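Local coordinates for protein ORF14 (Streptomyces clavuligerus, PDB 2WPX) that binds acetyl-CoA as a tandem GNAT protein of the clavulanic acid biosynthesis pathway and probably acts as an acyltransferase, at residues V254-G267 and V292-T304. Sequence-based numbering, arbitrary orientation.
Sequences VSKTTGNPAYALQG and VLRHEPEVRLVET
Tyr263 and Leu301 both place CG anti to the carbonyl carbon (chi1 -70° and -57°), and their side chains run alongside each other on one face of the sheet. Leu301 CD1 lies over the tyrosine ring, 3.9 Å from its centroid, in a CH-pi contact. Beneath them the backbones pair in parallel. Ala262 O accepts from Leu301 N at 2.9 Å and, from above its carbonyl plane, from Arg300 N. Ala264 and Gln266 continue the ladder, and the Gln266 N to Glu303 O bond is 2.7 Å. Thr304 turns OG1 away from its own N (chi1 -158°), and OG1 donates to Gln266 O at 2.8 Å. A water donates to both Ala264 O and Glu303 OE2, while Glu303 OE1 is hydrogen-bonded to His158. On the other face, Ala264 CB meets Val299 CG1 at 4.0 Å. The bent Lys256 chain lays CD on Glu296 CG at 3.5 Å. Its NZ turns to Thr257 O and Asn260 O, whereas Glu296 OE2 hydrogen-bonds Tyr236 and OE1 forms a salt bridge with Arg234. Val292, on the helix, packs on Val254. Strand 263-271, helix 280-295 and strand 301-307 form a beta-alpha-beta unit, as expected of the GNAT fold.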
loop_
_atom_site.group_PDB
_atom_site.type_symbol
_atom_site.label_atom_id
_atom_site.label_comp_id
_atom_site.label_asym_id
_atom_site.label_seq_id
_atom_site.Cartn_x
_atom_site.Cartn_y
_atom_site.Cartn_z
ATOM N N VAL A 254 -4.919 3.939 -10.886
ATOM C CA VAL A 254 -5.774 3.238 -9.949
ATOM C C VAL A 254 -5.533 1.686 -10.056
ATOM O O VAL A 254 -5.302 1.103 -11.156
ATOM C CB VAL A 254 -7.279 3.597 -10.140
ATOM C CG1 VAL A 254 -8.163 2.794 -9.209
ATOM C CG2 VAL A 254 -7.517 5.090 -9.839
ATOM N N SER A 255 -5.621 1.034 -8.903
ATOM C CA SER A 255 -5.427 -0.379 -8.787
ATOM C C SER A 255 -6.766 -0.897 -8.264
ATOM O O SER A 255 -7.407 -0.265 -7.429
ATOM C CB SER A 255 -4.277 -0.587 -7.770
ATOM O OG SER A 255 -4.091 -1.930 -7.470
ATOM N N LYS A 256 -7.226 -2.029 -8.762
ATOM C CA LYS A 256 -8.553 -2.542 -8.354
ATOM C C LYS A 256 -8.386 -4.035 -8.111
ATOM O O LYS A 256 -7.876 -4.716 -8.978
ATOM C CB LYS A 256 -9.543 -2.341 -9.495
ATOM C CG LYS A 256 -10.851 -3.096 -9.355
ATOM C CD LYS A 256 -11.852 -2.162 -8.619
ATOM C CE LYS A 256 -12.892 -2.935 -7.758
ATOM N NZ LYS A 256 -12.222 -3.881 -6.771
ATOM N N THR A 257 -8.793 -4.529 -6.936
ATOM C CA THR A 257 -8.766 -5.984 -6.612
ATOM C C THR A 257 -9.915 -6.782 -7.283
ATOM O O THR A 257 -10.917 -6.217 -7.756
ATOM C CB THR A 257 -8.698 -6.271 -5.090
ATOM O OG1 THR A 257 -9.810 -5.657 -4.446
ATOM C CG2 THR A 257 -7.458 -5.716 -4.431
ATOM N N THR A 258 -9.737 -8.094 -7.394
ATOM C CA THR A 258 -10.808 -8.938 -7.864
ATOM C C THR A 258 -12.032 -8.741 -6.964
ATOM O O THR A 258 -13.125 -8.506 -7.437
ATOM C CB THR A 258 -10.392 -10.438 -7.943
ATOM O OG1 THR A 258 -9.407 -10.613 -8.952
ATOM C CG2 THR A 258 -11.592 -11.339 -8.331
ATOM N N GLY A 259 -11.841 -8.822 -5.666
ATOM C CA GLY A 259 -12.945 -8.690 -4.706
ATOM C C GLY A 259 -13.286 -7.222 -4.443
ATOM O O GLY A 259 -12.500 -6.313 -4.782
ATOM N N ASN A 260 -14.446 -7.002 -3.808
ATOM C CA ASN A 260 -14.841 -5.680 -3.334
ATOM C C ASN A 260 -15.111 -4.732 -4.485
ATOM O O ASN A 260 -14.348 -3.800 -4.680
ATOM C CB ASN A 260 -13.711 -5.074 -2.467
ATOM C CG ASN A 260 -13.376 -5.938 -1.283
ATOM O OD1 ASN A 260 -12.207 -6.086 -0.913
ATOM N ND2 ASN A 260 -14.411 -6.512 -0.655
ATOM N N PRO A 261 -16.194 -4.957 -5.242
ATOM C CA PRO A 261 -16.511 -4.136 -6.418
ATOM C C PRO A 261 -16.634 -2.643 -6.130
ATOM O O PRO A 261 -16.547 -1.828 -7.054
ATOM C CB PRO A 261 -17.885 -4.665 -6.869
ATOM C CG PRO A 261 -17.990 -6.099 -6.232
ATOM C CD PRO A 261 -17.198 -6.024 -4.971
ATOM N N ALA A 262 -16.932 -2.288 -4.894
ATOM C CA ALA A 262 -17.104 -0.902 -4.493
ATOM C C ALA A 262 -15.815 -0.194 -4.059
ATOM O O ALA A 262 -15.849 0.976 -3.727
ATOM C CB ALA A 262 -18.166 -0.823 -3.312
ATOM N N TYR A 263 -14.691 -0.884 -4.011
ATOM C CA TYR A 263 -13.495 -0.235 -3.495
ATOM C C TYR A 263 -12.400 -0.145 -4.556
ATOM O O TYR A 263 -12.282 -0.995 -5.397
ATOM C CB TYR A 263 -12.934 -0.986 -2.283
ATOM C CG TYR A 263 -13.763 -0.896 -1.032
ATOM C CD1 TYR A 263 -13.312 -0.149 0.067
ATOM C CD2 TYR A 263 -14.995 -1.560 -0.931
ATOM C CE1 TYR A 263 -14.017 -0.068 1.200
ATOM C CE2 TYR A 263 -15.727 -1.492 0.249
ATOM C CZ TYR A 263 -15.215 -0.735 1.290
ATOM O OH TYR A 263 -15.878 -0.636 2.452
ATOM N N ALA A 264 -11.584 0.896 -4.504
ATOM C CA ALA A 264 -10.475 0.976 -5.442
ATOM C C ALA A 264 -9.361 1.777 -4.805
ATOM O O ALA A 264 -9.550 2.462 -3.796
ATOM C CB ALA A 264 -10.947 1.551 -6.811
ATOM N N LEU A 265 -8.170 1.615 -5.328
ATOM C CA LEU A 265 -7.006 2.283 -4.719
ATOM C C LEU A 265 -6.412 3.277 -5.735
ATOM O O LEU A 265 -6.142 2.926 -6.864
ATOM C CB LEU A 265 -6.016 1.227 -4.215
ATOM C CG LEU A 265 -4.708 1.510 -3.481
ATOM C CD1 LEU A 265 -3.721 2.257 -4.362
ATOM C CD2 LEU A 265 -4.919 2.238 -2.134
ATOM N N GLN A 266 -6.290 4.541 -5.348
ATOM C CA GLN A 266 -5.636 5.538 -6.196
ATOM C C GLN A 266 -4.212 5.570 -5.837
ATOM O O GLN A 266 -3.872 5.782 -4.682
ATOM C CB GLN A 266 -6.228 6.934 -5.993
ATOM C CG GLN A 266 -5.608 8.023 -6.899
ATOM C CD GLN A 266 -6.280 9.382 -6.717
ATOM O OE1 GLN A 266 -7.241 9.695 -7.431
ATOM N NE2 GLN A 266 -5.794 10.195 -5.742
ATOM N N GLY A 267 -3.348 5.349 -6.821
ATOM C CA GLY A 267 -1.904 5.341 -6.549
ATOM C C GLY A 267 -1.273 6.708 -6.814
ATOM O O GLY A 267 -1.965 7.715 -6.973
ATOM N N VAL A 292 -11.532 4.713 -14.931
ATOM C CA VAL A 292 -11.982 3.654 -13.971
ATOM C C VAL A 292 -13.505 3.406 -13.926
ATOM O O VAL A 292 -13.978 2.270 -14.134
ATOM C CB VAL A 292 -11.460 3.955 -12.555
ATOM C CG1 VAL A 292 -12.010 2.979 -11.493
ATOM C CG2 VAL A 292 -9.981 3.932 -12.592
ATOM N N LEU A 293 -14.274 4.458 -13.678
ATOM C CA LEU A 293 -15.728 4.342 -13.452
ATOM C C LEU A 293 -16.455 3.817 -14.680
ATOM O O LEU A 293 -17.531 3.238 -14.562
ATOM C CB LEU A 293 -16.321 5.708 -13.076
ATOM C CG LEU A 293 -16.424 6.015 -11.590
ATOM C CD1 LEU A 293 -15.372 5.286 -10.864
ATOM C CD2 LEU A 293 -16.448 7.513 -11.211
ATOM N N ARG A 294 -15.912 4.026 -15.869
ATOM C CA ARG A 294 -16.637 3.531 -17.000
ATOM C C ARG A 294 -16.352 2.045 -17.211
ATOM O O ARG A 294 -17.064 1.379 -17.935
ATOM C CB ARG A 294 -16.453 4.409 -18.257
ATOM C CG ARG A 294 -15.156 4.222 -19.001
ATOM C CD ARG A 294 -15.320 4.475 -20.535
ATOM N NE ARG A 294 -15.730 5.846 -20.820
ATOM C CZ ARG A 294 -15.038 6.918 -20.443
ATOM N NH1 ARG A 294 -13.899 6.781 -19.759
ATOM N NH2 ARG A 294 -15.495 8.126 -20.742
ATOM N N HIS A 295 -15.354 1.519 -16.514
ATOM C CA HIS A 295 -15.089 0.077 -16.509
ATOM C C HIS A 295 -15.466 -0.646 -15.174
ATOM O O HIS A 295 -15.606 -1.861 -15.128
ATOM C CB HIS A 295 -13.620 -0.138 -16.846
ATOM C CG HIS A 295 -13.274 0.326 -18.222
ATOM N ND1 HIS A 295 -13.402 -0.488 -19.331
ATOM C CD2 HIS A 295 -12.849 1.530 -18.680
ATOM C CE1 HIS A 295 -13.057 0.195 -20.410
ATOM N NE2 HIS A 295 -12.715 1.419 -20.041
ATOM N N GLU A 296 -15.595 0.137 -14.101
ATOM C CA GLU A 296 -15.875 -0.332 -12.767
ATOM C C GLU A 296 -16.991 0.590 -12.251
ATOM O O GLU A 296 -16.768 1.412 -11.375
ATOM C CB GLU A 296 -14.615 -0.141 -11.922
ATOM C CG GLU A 296 -13.976 -1.390 -11.273
ATOM C CD GLU A 296 -13.401 -2.357 -12.250
ATOM O OE1 GLU A 296 -14.168 -3.168 -12.739
ATOM O OE2 GLU A 296 -12.203 -2.373 -12.527
ATOM N N PRO A 297 -18.210 0.474 -12.831
ATOM C CA PRO A 297 -19.356 1.279 -12.388
ATOM C C PRO A 297 -19.664 1.204 -10.894
ATOM O O PRO A 297 -20.277 2.112 -10.380
ATOM C CB PRO A 297 -20.546 0.694 -13.186
ATOM C CG PRO A 297 -20.037 -0.633 -13.782
ATOM C CD PRO A 297 -18.560 -0.409 -13.969
ATOM N N GLU A 298 -19.297 0.134 -10.200
ATOM C CA GLU A 298 -19.785 -0.040 -8.849
ATOM C C GLU A 298 -18.860 0.617 -7.872
ATOM O O GLU A 298 -19.162 0.657 -6.697
ATOM C CB GLU A 298 -19.910 -1.508 -8.496
ATOM C CG GLU A 298 -21.164 -2.138 -9.034
ATOM C CD GLU A 298 -21.164 -3.638 -8.867
ATOM O OE1 GLU A 298 -20.574 -4.323 -9.719
ATOM O OE2 GLU A 298 -21.768 -4.155 -7.904
ATOM N N VAL A 299 -17.721 1.114 -8.367
ATOM C CA VAL A 299 -16.754 1.795 -7.525
ATOM C C VAL A 299 -17.311 3.084 -6.920
ATOM O O VAL A 299 -17.942 3.908 -7.577
ATOM C CB VAL A 299 -15.413 2.082 -8.266
ATOM C CG1 VAL A 299 -14.611 3.006 -7.453
ATOM C CG2 VAL A 299 -14.645 0.800 -8.494
ATOM N N ARG A 300 -17.092 3.242 -5.626
ATOM C CA ARG A 300 -17.846 4.220 -4.869
ATOM C C ARG A 300 -16.866 4.770 -3.867
ATOM O O ARG A 300 -16.943 5.970 -3.488
ATOM C CB ARG A 300 -18.992 3.502 -4.163
ATOM C CG ARG A 300 -20.424 3.778 -4.605
ATOM C CD ARG A 300 -20.686 4.093 -6.073
ATOM N NE ARG A 300 -21.585 5.246 -6.145
ATOM C CZ ARG A 300 -21.364 6.326 -6.902
ATOM N NH1 ARG A 300 -20.308 6.373 -7.721
ATOM N NH2 ARG A 300 -22.217 7.350 -6.873
ATOM N N LEU A 301 -15.941 3.895 -3.422
ATOM C CA LEU A 301 -14.975 4.285 -2.373
ATOM C C LEU A 301 -13.545 4.164 -2.813
ATOM O O LEU A 301 -13.072 3.069 -3.203
ATOM C CB LEU A 301 -15.180 3.486 -1.074
ATOM C CG LEU A 301 -16.562 3.527 -0.395
ATOM C CD1 LEU A 301 -16.702 2.374 0.655
ATOM C CD2 LEU A 301 -16.729 4.840 0.300
ATOM N N VAL A 302 -12.819 5.278 -2.764
ATOM C CA VAL A 302 -11.496 5.302 -3.332
ATOM C C VAL A 302 -10.545 5.769 -2.259
ATOM O O VAL A 302 -10.795 6.749 -1.566
ATOM C CB VAL A 302 -11.443 6.225 -4.558
ATOM C CG1 VAL A 302 -10.033 6.218 -5.177
ATOM C CG2 VAL A 302 -12.479 5.807 -5.560
ATOM N N GLU A 303 -9.483 5.026 -2.038
ATOM C CA GLU A 303 -8.527 5.433 -1.034
ATOM C C GLU A 303 -7.199 5.834 -1.702
ATOM O O GLU A 303 -6.870 5.383 -2.830
ATOM C CB GLU A 303 -8.294 4.301 -0.019
ATOM C CG GLU A 303 -7.390 3.202 -0.540
ATOM C CD GLU A 303 -7.212 2.057 0.475
ATOM O OE1 GLU A 303 -6.487 2.239 1.466
ATOM O OE2 GLU A 303 -7.806 0.982 0.267
ATOM N N THR A 304 -6.442 6.670 -0.996
ATOM C CA THR A 304 -5.121 7.031 -1.429
ATOM C C THR A 304 -4.282 7.460 -0.202
ATOM O O THR A 304 -4.842 7.564 0.913
ATOM C CB THR A 304 -5.201 8.205 -2.462
ATOM O OG1 THR A 304 -4.008 8.250 -3.267
ATOM C CG2 THR A 304 -5.456 9.553 -1.746
HETATM O O HOH W 1 -9.774 0.563 -1.479
#